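Local coordinates for hypothetical protein (Bacteroides ovatus, PDB 4EPS) that probably forms part of the tip of a fimbrium, the kind of cell-surface filament that mediates adhesion and biofilm formation, at residues A[472-477]-A[496-501]; A[397-400]-A[406-409]; A[369-374]-A[381-386]; A[410-415]-A[502-507]. All blocks are in the same frame, centred on the assembly; numbering follows the deposited sequence.

Contact 1 of 4, residues A[472-477]-A[496-501]; sequences STERNN and GVKTNT. With SO4 (sulfate ion), chain G.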
loop_
_atom_site.group_PDB
_atom_site.type_symbol
_atom_site.label_atom_id
_atom_site.label_comp_id
_atom_site.label_asym_id
_atom_site.label_seq_id
_atom_site.Cartn_x
_atom_site.Cartn_y
_atom_site.Cartn_z
ATOM N N SER A 472 15.907 31.529 -5.258
ATOM C CA SER A 472 16.811 32.002 -4.212
ATOM C C SER A 472 18.279 31.863 -4.680
ATOM O O SER A 472 19.196 32.084 -3.884
ATOM C CB SER A 472 16.590 31.219 -2.921
ATOM O OG SER A 472 16.697 29.823 -3.173
ATOM N N THR A 473 18.497 31.499 -5.969
ATOM C CA THR A 473 19.836 31.325 -6.552
ATOM C C THR A 473 20.321 32.682 -7.096
ATOM O O THR A 473 19.672 33.283 -7.954
ATOM C CB THR A 473 19.782 30.221 -7.631
ATOM O OG1 THR A 473 19.189 29.049 -7.037
ATOM C CG2 THR A 473 21.182 29.890 -8.200
ATOM N N GLU A 474 21.466 33.157 -6.590
ATOM C CA GLU A 474 21.979 34.464 -6.958
ATOM C C GLU A 474 22.826 34.415 -8.227
ATOM O O GLU A 474 23.616 33.479 -8.411
ATOM C CB GLU A 474 22.813 35.028 -5.791
ATOM C CG GLU A 474 23.184 36.493 -5.973
ATOM C CD GLU A 474 24.052 37.056 -4.870
ATOM O OE1 GLU A 474 25.121 36.460 -4.600
ATOM O OE2 GLU A 474 23.702 38.131 -4.325
ATOM N N ARG A 475 22.668 35.440 -9.100
ATOM C CA ARG A 475 23.493 35.578 -10.305
ATOM C C ARG A 475 24.693 36.464 -9.982
ATOM O O ARG A 475 25.824 36.092 -10.291
ATOM C CB ARG A 475 22.693 36.142 -11.501
ATOM C CG ARG A 475 23.558 36.619 -12.710
ATOM C CD ARG A 475 24.466 35.524 -13.283
ATOM N NE ARG A 475 25.248 36.018 -14.423
ATOM C CZ ARG A 475 26.412 36.639 -14.323
ATOM N NH1 ARG A 475 26.958 36.853 -13.131
ATOM N NH2 ARG A 475 27.033 37.081 -15.416
ATOM N N ASN A 476 24.447 37.652 -9.396
ATOM C CA ASN A 476 25.499 38.627 -9.030
ATOM C C ASN A 476 24.895 39.591 -7.995
ATOM O O ASN A 476 23.800 39.319 -7.477
ATOM C CB ASN A 476 26.081 39.367 -10.291
ATOM C CG ASN A 476 25.109 40.180 -11.118
ATOM O OD1 ASN A 476 24.008 40.528 -10.683
ATOM N ND2 ASN A 476 25.499 40.526 -12.341
ATOM N N ASN A 477 25.569 40.707 -7.706
ATOM C CA ASN A 477 25.086 41.664 -6.696
ATOM C C ASN A 477 23.735 42.305 -7.074
ATOM O O ASN A 477 22.975 42.681 -6.188
ATOM C CB ASN A 477 26.152 42.752 -6.453
ATOM C CG ASN A 477 26.505 43.581 -7.669
ATOM O OD1 ASN A 477 26.610 43.083 -8.787
ATOM N ND2 ASN A 477 26.690 44.873 -7.474
ATOM N N GLY A 496 17.211 38.214 -13.618
ATOM C CA GLY A 496 16.337 38.585 -12.508
ATOM C C GLY A 496 16.817 39.738 -11.649
ATOM O O GLY A 496 17.128 39.528 -10.479
ATOM N N VAL A 497 16.815 40.980 -12.192
ATOM C CA VAL A 497 17.222 42.197 -11.443
ATOM C C VAL A 497 16.426 42.199 -10.140
ATOM O O VAL A 497 15.212 42.083 -10.197
ATOM C CB VAL A 497 17.010 43.496 -12.265
ATOM C CG1 VAL A 497 17.511 44.719 -11.491
ATOM C CG2 VAL A 497 17.693 43.395 -13.642
ATOM N N LYS A 498 17.115 42.236 -8.989
ATOM C CA LYS A 498 16.546 42.084 -7.638
ATOM C C LYS A 498 15.402 43.073 -7.339
ATOM O O LYS A 498 14.524 42.753 -6.538
ATOM C CB LYS A 498 17.655 42.229 -6.596
ATOM C CG LYS A 498 18.568 41.004 -6.541
ATOM C CD LYS A 498 19.866 41.281 -5.775
ATOM C CE LYS A 498 20.793 40.095 -5.850
ATOM N NZ LYS A 498 21.896 40.188 -4.859
ATOM N N THR A 499 15.410 44.241 -8.016
ATOM C CA THR A 499 14.435 45.331 -7.876
ATOM C C THR A 499 13.303 45.218 -8.920
ATOM O O THR A 499 12.364 46.016 -8.885
ATOM C CB THR A 499 15.154 46.684 -7.970
ATOM O OG1 THR A 499 15.822 46.728 -9.231
ATOM C CG2 THR A 499 16.147 46.881 -6.843
ATOM N N ASN A 500 13.354 44.200 -9.811
ATOM C CA ASN A 500 12.255 43.953 -10.742
ATOM C C ASN A 500 11.112 43.244 -9.991
ATOM O O ASN A 500 11.266 42.929 -8.821
ATOM C CB ASN A 500 12.715 43.139 -11.955
ATOM C CG ASN A 500 13.345 43.977 -13.032
ATOM O OD1 ASN A 500 13.451 45.186 -12.915
ATOM N ND2 ASN A 500 13.767 43.353 -14.095
ATOM N N THR A 501 9.978 43.009 -10.654
ATOM C CA THR A 501 8.826 42.333 -10.055
ATOM C C THR A 501 8.598 41.009 -10.755
ATOM O O THR A 501 8.332 41.000 -11.956
ATOM C CB THR A 501 7.569 43.233 -10.136
ATOM O OG1 THR A 501 7.801 44.416 -9.372
ATOM C CG2 THR A 501 6.311 42.535 -9.606
HETATM S S SO4 G . 25.142 35.745 -18.266
HETATM O O1 SO4 G . 24.266 36.333 -19.287
HETATM O O2 SO4 G . 25.472 34.368 -18.654
HETATM O O3 SO4 G . 26.351 36.529 -18.091
HETATM O O4 SO4 G . 24.469 35.724 -16.973
#
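E474 and K498 form the one salt bridge of this contact. K498 NZ donates to E474 OE2 at 2.8 Å and meets the anti lone pair of that oxygen. E474 is extended, with CG anti to the backbone N (chi1 -170°), and this carries its carboxylate up to the ammonium. The carboxylate has further donors: OE2 also accepts from I354 N, and OE1 from H355 N. These N-H groups would probably favour the charged form.

Two backbone carbonyls also hold the ammonium. K498 NZ donates to N477 O at 3.0 Å, from well above the carbonyl plane. A weak bond of 3.4 Å joins K498 NZ to N476 O. The segments lie at the ends of the two outer strands, 469-474 and 490-497, of a three-stranded antiparallel sheet and run on into loops. K498 sits in the type I turn V497-N500, just past strand 490-497. A methionine in its place would probably leave E474 without its charge mate and the N477 carbonyl without this donor.

R475 turns away from K498 and binds a sulfate ion, probably from the crystallisation liquor, at the guanidinium edge. Its NE gives O4 of the sulfate a nearly straight bond of 2.7 Å.

Contact 2 of 4, residues A[397-400]-A[406-409]; sequences DLYY and DFEC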
loop_
_atom_site.group_PDB
_atom_site.type_symbol
_atom_site.label_atom_id
_atom_site.label_comp_id
_atom_site.label_asym_id
_atom_site.label_seq_id
_atom_site.Cartn_x
_atom_site.Cartn_y
_atom_site.Cartn_z
ATOM N N ASP A 397 19.541 33.975 6.029
ATOM C CA ASP A 397 19.279 34.268 7.451
ATOM C C ASP A 397 20.573 34.722 8.118
ATOM O O ASP A 397 20.558 35.709 8.864
ATOM C CB ASP A 397 18.686 33.047 8.172
ATOM C CG ASP A 397 17.222 32.794 7.876
ATOM O OD1 ASP A 397 16.580 33.664 7.238
ATOM O OD2 ASP A 397 16.709 31.730 8.294
ATOM N N LEU A 398 21.705 34.058 7.785
ATOM C CA LEU A 398 23.031 34.434 8.286
ATOM C C LEU A 398 23.397 35.840 7.801
ATOM O O LEU A 398 23.931 36.633 8.583
ATOM C CB LEU A 398 24.103 33.415 7.868
ATOM C CG LEU A 398 24.031 32.034 8.510
ATOM C CD1 LEU A 398 25.050 31.108 7.879
ATOM C CD2 LEU A 398 24.284 32.102 10.004
ATOM N N TYR A 399 23.048 36.173 6.534
ATOM C CA TYR A 399 23.268 37.509 5.977
ATOM C C TYR A 399 22.420 38.523 6.748
ATOM O O TYR A 399 22.919 39.597 7.092
ATOM C CB TYR A 399 22.923 37.549 4.476
ATOM C CG TYR A 399 23.165 38.894 3.831
ATOM C CD1 TYR A 399 22.172 39.874 3.818
ATOM C CD2 TYR A 399 24.363 39.169 3.177
ATOM C CE1 TYR A 399 22.386 41.111 3.209
ATOM C CE2 TYR A 399 24.579 40.391 2.546
ATOM C CZ TYR A 399 23.588 41.361 2.570
ATOM O OH TYR A 399 23.805 42.572 1.969
ATOM N N TYR A 400 21.142 38.188 7.004
ATOM C CA TYR A 400 20.254 39.071 7.760
ATOM C C TYR A 400 20.805 39.330 9.183
ATOM O O TYR A 400 20.794 40.474 9.633
ATOM C CB TYR A 400 18.816 38.528 7.834
ATOM C CG TYR A 400 17.908 39.454 8.616
ATOM C CD1 TYR A 400 17.358 40.585 8.023
ATOM C CD2 TYR A 400 17.677 39.254 9.975
ATOM C CE1 TYR A 400 16.563 41.472 8.749
ATOM C CE2 TYR A 400 16.902 40.145 10.718
ATOM C CZ TYR A 400 16.331 41.241 10.097
ATOM O OH TYR A 400 15.549 42.104 10.822
ATOM N N ASP A 406 16.028 44.560 5.572
ATOM C CA ASP A 406 14.681 44.018 5.413
ATOM C C ASP A 406 14.337 43.807 3.943
ATOM O O ASP A 406 13.632 44.629 3.337
ATOM C CB ASP A 406 13.646 44.939 6.094
ATOM C CG ASP A 406 13.840 45.089 7.597
ATOM O OD1 ASP A 406 13.919 44.043 8.299
ATOM O OD2 ASP A 406 13.891 46.246 8.076
ATOM N N PHE A 407 14.848 42.701 3.369
ATOM C CA PHE A 407 14.587 42.332 1.971
ATOM C C PHE A 407 13.109 42.033 1.782
ATOM O O PHE A 407 12.498 41.406 2.668
ATOM C CB PHE A 407 15.405 41.089 1.583
ATOM C CG PHE A 407 16.907 41.209 1.452
ATOM C CD1 PHE A 407 17.539 42.449 1.536
ATOM C CD2 PHE A 407 17.685 40.091 1.174
ATOM C CE1 PHE A 407 18.924 42.558 1.375
ATOM C CE2 PHE A 407 19.068 40.201 1.022
ATOM C CZ PHE A 407 19.675 41.435 1.105
ATOM N N GLU A 408 12.542 42.437 0.633
ATOM C CA GLU A 408 11.127 42.177 0.332
ATOM C C GLU A 408 10.801 40.674 0.353
ATOM O O GLU A 408 9.705 40.314 0.781
ATOM C CB GLU A 408 10.722 42.791 -1.016
ATOM C CG GLU A 408 10.788 44.316 -1.035
ATOM C CD GLU A 408 12.092 44.956 -1.499
ATOM O OE1 GLU A 408 13.182 44.480 -1.108
ATOM O OE2 GLU A 408 12.016 45.980 -2.218
ATOM N N CYS A 409 11.746 39.791 -0.056
ATOM C CA CYS A 409 11.492 38.330 -0.057
ATOM C C CYS A 409 11.127 37.799 1.349
ATOM O O CYS A 409 10.318 36.877 1.446
ATOM C CB CYS A 409 12.667 37.565 -0.647
ATOM S SG CYS A 409 14.203 37.729 0.291
#
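Y399 and F407 meet ring to ring and, with Y400 and D406, share the buried surface almost equally. The closest atoms are Y399 CE1 and F407 CZ, 3.4 Å apart. F407 CZ also lies 4.0 Å from Y399 CD1, so the F407 CZ corner lies against the CD1-CE1 bond of Y399. The centroids are 5.5 Å apart and the planes are inclined by 34°. The pair is oblique, and the two side chains cross at about a right angle. Y399 CG is anti to the backbone N (chi1 -178°), which swings the ring off helix 389-403 and across to F407.

The contact bridges a helix-loop-helix connection. Y399 and Y400 lie on helix 389-403, while D406 and F407 lie in the short link that leads into helix 408-419. Y399 also meets the ring of F403 and makes an edge-to-face pair with W357, and I354 touches it from helix 354-359. F407 packs in addition on S347 and P348. With an alanine here in place of Y399, a gap would probably open beside F407 and W357, and the F407 ring would be freer to turn.

Y400 and D406 form the more open half. D406 OD1 approaches the edge of the Y400 ring near its plane and lies 3.6 Å from Y400 OH. It is 3.7 Å from Y400 CE1, so the carboxylate oxygen sits beside the hydroxyl corner of the ring. The ring and carboxylate planes are 39° apart. No hydrogen bond crosses between the two segments.

Contact 3 of 4, residues A[369-374]-A[381-386]; sequences SVTGYY and KNKPLR. With SO4 (sulfate ion), chain H.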
loop_
_atom_site.group_PDB
_atom_site.type_symbol
_atom_site.label_atom_id
_atom_site.label_comp_id
_atom_site.label_asym_id
_atom_site.label_seq_id
_atom_site.Cartn_x
_atom_site.Cartn_y
_atom_site.Cartn_z
ATOM N N SER A 369 27.327 28.189 -1.079
ATOM C CA SER A 369 27.008 29.552 -1.496
ATOM C C SER A 369 25.664 29.597 -2.247
ATOM O O SER A 369 25.284 28.621 -2.905
ATOM C CB SER A 369 28.110 30.124 -2.375
ATOM O OG SER A 369 27.678 31.379 -2.875
ATOM N N VAL A 370 24.945 30.729 -2.127
ATOM C CA VAL A 370 23.670 30.947 -2.830
ATOM C C VAL A 370 23.928 31.196 -4.340
ATOM O O VAL A 370 22.990 31.149 -5.130
ATOM C CB VAL A 370 22.841 32.117 -2.215
ATOM C CG1 VAL A 370 22.451 31.824 -0.764
ATOM C CG2 VAL A 370 23.592 33.455 -2.331
ATOM N N THR A 371 25.180 31.481 -4.754
ATOM C CA THR A 371 25.415 31.765 -6.172
ATOM C C THR A 371 25.126 30.565 -7.085
ATOM O O THR A 371 25.397 29.420 -6.736
ATOM C CB THR A 371 26.854 32.285 -6.406
ATOM O OG1 THR A 371 26.904 32.951 -7.666
ATOM C CG2 THR A 371 27.940 31.190 -6.309
ATOM N N GLY A 372 24.574 30.845 -8.249
ATOM C CA GLY A 372 24.451 29.825 -9.274
ATOM C C GLY A 372 25.624 29.955 -10.232
ATOM O O GLY A 372 25.932 29.031 -10.985
ATOM N N TYR A 373 26.308 31.113 -10.195
ATOM C CA TYR A 373 27.277 31.467 -11.231
ATOM C C TYR A 373 28.761 31.395 -10.853
ATOM O O TYR A 373 29.571 31.056 -11.726
ATOM C CB TYR A 373 26.952 32.890 -11.737
ATOM C CG TYR A 373 27.548 33.226 -13.093
ATOM C CD1 TYR A 373 26.856 32.954 -14.272
ATOM C CD2 TYR A 373 28.799 33.823 -13.196
ATOM C CE1 TYR A 373 27.396 33.277 -15.519
ATOM C CE2 TYR A 373 29.356 34.132 -14.438
ATOM C CZ TYR A 373 28.652 33.853 -15.595
ATOM O OH TYR A 373 29.216 34.174 -16.809
ATOM N N TYR A 374 29.133 31.769 -9.623
ATOM C CA TYR A 374 30.532 31.833 -9.215
ATOM C C TYR A 374 30.905 30.752 -8.215
ATOM O O TYR A 374 31.817 30.968 -7.422
ATOM C CB TYR A 374 30.813 33.213 -8.583
ATOM C CG TYR A 374 30.528 34.367 -9.510
ATOM C CD1 TYR A 374 31.436 34.729 -10.508
ATOM C CD2 TYR A 374 29.362 35.120 -9.382
ATOM C CE1 TYR A 374 31.174 35.789 -11.374
ATOM C CE2 TYR A 374 29.093 36.187 -10.239
ATOM C CZ TYR A 374 30.008 36.525 -11.223
ATOM O OH TYR A 374 29.757 37.584 -12.060
ATOM N N LYS A 381 26.659 25.842 -15.331
ATOM C CA LYS A 381 25.674 25.008 -16.032
ATOM C C LYS A 381 25.042 24.017 -15.032
ATOM O O LYS A 381 23.846 23.756 -15.093
ATOM C CB LYS A 381 26.324 24.251 -17.212
ATOM C CG LYS A 381 26.863 25.168 -18.314
ATOM C CD LYS A 381 27.599 24.402 -19.417
ATOM C CE LYS A 381 29.105 24.505 -19.290
ATOM N NZ LYS A 381 29.790 24.256 -20.588
ATOM N N ASN A 382 25.836 23.501 -14.091
ATOM C CA ASN A 382 25.391 22.518 -13.086
ATOM C C ASN A 382 24.824 23.129 -11.798
ATOM O O ASN A 382 23.799 22.656 -11.300
ATOM C CB ASN A 382 26.559 21.597 -12.714
ATOM C CG ASN A 382 26.960 20.710 -13.862
ATOM O OD1 ASN A 382 26.118 20.087 -14.518
ATOM N ND2 ASN A 382 28.243 20.684 -14.160
ATOM N N LYS A 383 25.500 24.125 -11.235
ATOM C CA LYS A 383 25.076 24.732 -9.955
ATOM C C LYS A 383 23.584 25.218 -9.987
ATOM O O LYS A 383 22.859 24.873 -9.050
ATOM C CB LYS A 383 26.032 25.861 -9.523
ATOM C CG LYS A 383 25.673 26.471 -8.151
ATOM C CD LYS A 383 25.973 25.556 -6.963
ATOM C CE LYS A 383 25.527 26.163 -5.631
ATOM N NZ LYS A 383 26.313 27.375 -5.256
ATOM N N PRO A 384 23.070 25.910 -11.041
ATOM C CA PRO A 384 21.644 26.329 -11.018
ATOM C C PRO A 384 20.636 25.192 -11.147
ATOM O O PRO A 384 19.440 25.444 -11.002
ATOM C CB PRO A 384 21.525 27.254 -12.233
ATOM C CG PRO A 384 22.942 27.675 -12.547
ATOM C CD PRO A 384 23.753 26.461 -12.233
ATOM N N LEU A 385 21.089 23.954 -11.380
ATOM C CA LEU A 385 20.149 22.823 -11.478
ATOM C C LEU A 385 20.019 22.025 -10.166
ATOM O O LEU A 385 19.153 21.160 -10.064
ATOM C CB LEU A 385 20.562 21.888 -12.626
ATOM C CG LEU A 385 20.483 22.501 -14.066
ATOM C CD1 LEU A 385 20.895 21.477 -15.127
ATOM C CD2 LEU A 385 19.093 23.038 -14.378
ATOM N N ARG A 386 20.824 22.348 -9.147
ATOM C CA ARG A 386 20.784 21.622 -7.863
ATOM C C ARG A 386 19.672 22.097 -6.929
ATOM O O ARG A 386 19.368 23.292 -6.884
ATOM C CB ARG A 386 22.130 21.760 -7.110
ATOM C CG ARG A 386 23.391 21.454 -7.940
ATOM C CD ARG A 386 23.358 20.042 -8.508
ATOM N NE ARG A 386 24.623 19.693 -9.156
ATOM C CZ ARG A 386 24.778 18.661 -9.970
ATOM N NH1 ARG A 386 23.737 17.906 -10.301
ATOM N NH2 ARG A 386 25.966 18.402 -10.500
HETATM S S SO4 H . 25.718 15.480 -12.628
HETATM O O1 SO4 H . 25.480 15.785 -14.043
HETATM O O2 SO4 H . 26.103 14.066 -12.458
HETATM O O3 SO4 H . 26.792 16.346 -12.136
HETATM O O4 SO4 H . 24.474 15.723 -11.884
#
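K383 buries its ammonium group against the backbone carbonyls of S369 and T371. The contact closes part of the long connection between helices 354-359 and 389-403, with K383 in a short 3-10 segment. K383 NZ donates to T371 O at 2.7 Å, nearly along the C=O axis. It also donates to S369 O at 2.9 Å, there from above the carbonyl plane. Bends at chi2 and chi4 fold the lysine chain over the T371 carbonyl. D375 adds a salt bridge to the same nitrogen, so the buried charge has an acidic mate.

Hydroxyls of the loop bond to its own backbone. S369 OG accepts from T371 N and T371 OG1 from Y373 N, and each closes an ST turn. S369 OG is also hydrogen-bonded to H355 ND1. T371 OG1 also accepts from Y374 N. These turns probably help to set the carbonyls that receive K383.

G372 packs on P384. Beyond the contact, R386 binds a sulfate ion edge-on through NH1 and NH2, while E378 takes its NE. At the root of the lysine chain, K383 CB lies 3.5 Å from G372 O, and P384 CD touches that oxygen at 3.6 Å.

Contact 4 of 4, residues A[410-415]-A[502-507]; sequences FQYQDD and YTYRFF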
loop_
_atom_site.group_PDB
_atom_site.type_symbol
_atom_site.label_atom_id
_atom_site.label_comp_id
_atom_site.label_asym_id
_atom_site.label_seq_id
_atom_site.Cartn_x
_atom_site.Cartn_y
_atom_site.Cartn_z
ATOM N N PHE A 410 11.678 38.407 2.426
ATOM C CA PHE A 410 11.347 38.016 3.802
ATOM C C PHE A 410 9.904 38.362 4.167
ATOM O O PHE A 410 9.303 37.641 4.977
ATOM C CB PHE A 410 12.279 38.700 4.817
ATOM C CG PHE A 410 13.749 38.378 4.694
ATOM C CD1 PHE A 410 14.182 37.064 4.546
ATOM C CD2 PHE A 410 14.707 39.378 4.827
ATOM C CE1 PHE A 410 15.544 36.769 4.454
ATOM C CE2 PHE A 410 16.067 39.077 4.760
ATOM C CZ PHE A 410 16.477 37.778 4.573
ATOM N N GLN A 411 9.361 39.466 3.591
ATOM C CA GLN A 411 7.983 39.894 3.863
ATOM C C GLN A 411 6.999 38.946 3.196
ATOM O O GLN A 411 5.995 38.588 3.813
ATOM C CB GLN A 411 7.718 41.350 3.419
ATOM C CG GLN A 411 6.331 41.899 3.822
ATOM C CD GLN A 411 5.981 41.691 5.288
ATOM O OE1 GLN A 411 6.528 42.347 6.185
ATOM N NE2 GLN A 411 5.070 40.760 5.563
ATOM N N TYR A 412 7.300 38.506 1.953
ATOM C CA TYR A 412 6.445 37.555 1.241
ATOM C C TYR A 412 6.485 36.206 1.950
ATOM O O TYR A 412 5.431 35.557 2.040
ATOM C CB TYR A 412 6.813 37.443 -0.265
ATOM C CG TYR A 412 6.492 38.724 -1.002
ATOM C CD1 TYR A 412 5.175 39.069 -1.297
ATOM C CD2 TYR A 412 7.485 39.661 -1.276
ATOM C CE1 TYR A 412 4.864 40.287 -1.907
ATOM C CE2 TYR A 412 7.182 40.886 -1.867
ATOM C CZ TYR A 412 5.870 41.197 -2.177
ATOM O OH TYR A 412 5.566 42.409 -2.752
ATOM N N GLN A 413 7.677 35.796 2.470
ATOM C CA GLN A 413 7.833 34.540 3.213
ATOM C C GLN A 413 6.948 34.593 4.473
ATOM O O GLN A 413 6.235 33.627 4.784
ATOM C CB GLN A 413 9.320 34.338 3.570
ATOM C CG GLN A 413 9.661 33.001 4.224
ATOM C CD GLN A 413 11.112 32.909 4.660
ATOM O OE1 GLN A 413 11.697 33.862 5.204
ATOM N NE2 GLN A 413 11.745 31.762 4.414
ATOM N N ASP A 414 7.000 35.726 5.194
ATOM C CA ASP A 414 6.202 35.933 6.425
ATOM C C ASP A 414 4.714 35.835 6.109
ATOM O O ASP A 414 3.971 35.204 6.866
ATOM C CB ASP A 414 6.524 37.313 7.051
ATOM C CG ASP A 414 7.862 37.400 7.756
ATOM O OD1 ASP A 414 8.446 36.330 8.066
ATOM O OD2 ASP A 414 8.333 38.543 8.001
ATOM N N ASP A 415 4.282 36.470 4.999
ATOM C CA ASP A 415 2.891 36.476 4.542
ATOM C C ASP A 415 2.420 35.079 4.185
ATOM O O ASP A 415 1.282 34.733 4.496
ATOM C CB ASP A 415 2.720 37.385 3.326
ATOM C CG ASP A 415 2.761 38.872 3.614
ATOM O OD1 ASP A 415 2.831 39.248 4.813
ATOM O OD2 ASP A 415 2.758 39.666 2.638
ATOM N N TYR A 502 8.703 39.897 -10.009
ATOM C CA TYR A 502 8.432 38.565 -10.553
ATOM C C TYR A 502 7.512 37.800 -9.576
ATOM O O TYR A 502 7.124 38.336 -8.534
ATOM C CB TYR A 502 9.719 37.777 -10.862
ATOM C CG TYR A 502 10.685 38.491 -11.786
ATOM C CD1 TYR A 502 10.390 38.673 -13.141
ATOM C CD2 TYR A 502 11.877 39.015 -11.305
ATOM C CE1 TYR A 502 11.299 39.305 -14.001
ATOM C CE2 TYR A 502 12.779 39.672 -12.150
ATOM C CZ TYR A 502 12.473 39.835 -13.488
ATOM O OH TYR A 502 13.375 40.502 -14.291
ATOM N N THR A 503 7.179 36.555 -9.917
ATOM C CA THR A 503 6.222 35.760 -9.140
ATOM C C THR A 503 6.898 34.901 -8.110
ATOM O O THR A 503 7.902 34.233 -8.394
ATOM C CB THR A 503 5.375 34.889 -10.087
ATOM O OG1 THR A 503 4.726 35.761 -11.005
ATOM C CG2 THR A 503 4.305 34.076 -9.347
ATOM N N TYR A 504 6.301 34.879 -6.925
ATOM C CA TYR A 504 6.716 33.998 -5.844
ATOM C C TYR A 504 5.860 32.744 -5.742
ATOM O O TYR A 504 4.632 32.820 -5.757
ATOM C CB TYR A 504 6.572 34.724 -4.494
ATOM C CG TYR A 504 7.671 35.710 -4.194
ATOM C CD1 TYR A 504 8.863 35.295 -3.612
ATOM C CD2 TYR A 504 7.490 37.076 -4.417
ATOM C CE1 TYR A 504 9.867 36.204 -3.291
ATOM C CE2 TYR A 504 8.492 37.994 -4.111
ATOM C CZ TYR A 504 9.671 37.554 -3.531
ATOM O OH TYR A 504 10.661 38.437 -3.215
ATOM N N ARG A 505 6.520 31.617 -5.538
ATOM C CA ARG A 505 5.954 30.346 -5.059
ATOM C C ARG A 505 6.919 29.877 -3.972
ATOM O O ARG A 505 8.129 29.997 -4.162
ATOM C CB ARG A 505 5.815 29.294 -6.173
ATOM C CG ARG A 505 4.625 29.512 -7.101
ATOM C CD ARG A 505 3.326 29.008 -6.469
ATOM N NE ARG A 505 2.193 29.332 -7.336
ATOM C CZ ARG A 505 0.950 28.919 -7.138
ATOM N NH1 ARG A 505 0.652 28.157 -6.086
ATOM N NH2 ARG A 505 -0.017 29.300 -7.957
ATOM N N PHE A 506 6.420 29.459 -2.823
ATOM C CA PHE A 506 7.294 28.972 -1.762
ATOM C C PHE A 506 7.260 27.466 -1.739
ATOM O O PHE A 506 6.282 26.843 -2.160
ATOM C CB PHE A 506 6.878 29.551 -0.391
ATOM C CG PHE A 506 7.275 31.007 -0.297
ATOM C CD1 PHE A 506 6.431 32.011 -0.779
ATOM C CD2 PHE A 506 8.502 31.376 0.247
ATOM C CE1 PHE A 506 6.824 33.361 -0.739
ATOM C CE2 PHE A 506 8.888 32.727 0.297
ATOM C CZ PHE A 506 8.063 33.704 -0.231
ATOM N N PHE A 507 8.341 26.889 -1.251
ATOM C CA PHE A 507 8.493 25.459 -1.054
ATOM C C PHE A 507 8.749 25.134 0.419
ATOM O O PHE A 507 9.286 25.967 1.142
ATOM C CB PHE A 507 9.718 24.959 -1.825
ATOM C CG PHE A 507 9.523 24.549 -3.269
ATOM C CD1 PHE A 507 8.740 25.320 -4.128
ATOM C CD2 PHE A 507 10.242 23.483 -3.801
ATOM C CE1 PHE A 507 8.634 24.998 -5.492
ATOM C CE2 PHE A 507 10.134 23.148 -5.161
ATOM C CZ PHE A 507 9.349 23.921 -5.999
#
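Y412, Y504 and F506 all have CG anti to the carbonyl carbon, with chi1 of -68°, -78° and -74°. This turns the Y412 ring off helix 408-419 to lie beside Y504. From Y504 and F506 it turns both rings against the helix. The arrangement is a helix packed on a beta sheet: strand 502-509 belongs to a six-stranded antiparallel sheet, and residues two apart on it reach the same helix turn.

The Y412 and Y504 rings are near parallel but slid apart, so they barely overlap. Their centroids are 4.7 Å apart and the nearest atoms are Y412 CD2 and Y504 CE2, at 3.4 Å. The slide puts Y412 CB over the centre of the Y504 ring, 4.1 Å from the centroid, in a CH-pi contact. Y504 OH is hydrogen-bonded to K345 O, which helps to fix this ring. The W470 ring also meets Y504.

F506 pushes its tip into the helix backbone between Y412 and Q413. F506 CZ is 3.9 Å from Y412 CB, and F506 CE2 is 3.7 Å from Q413 CB. In one of two conformers, Q413 NE2 is hydrogen-bonded to W429 O. C416 touches F506 one turn further along the helix. Within residues 410-415 the nearest atom to the ring is Q413 N, 3.4 Å from F506 CZ.

All four contacts lie on the same side of the chain's centre, in its C-terminal part. Contact 3 comes first along the chain, then contact 2. Contact 4 spans a long excursion, within which contact 1 closes. Contacts 2 and 4 share helix 408-419, their centres about 12 Å apart, and C409 packs on the Y504 hydroxyl. Contacts 1 and 3 are about 13 Å apart and joined by backbone: E474 probably hydrogen-bonds with V370 and G372. Contacts 1 and 4 meet where Y502 packs on G496; strands 490-497 and 502-509 are consecutive. Contacts 3 and 4 stand farthest apart, about 21 Å between centres. They join two sheets, helices 389-403 and 408-419 and the loop before helix 389-403.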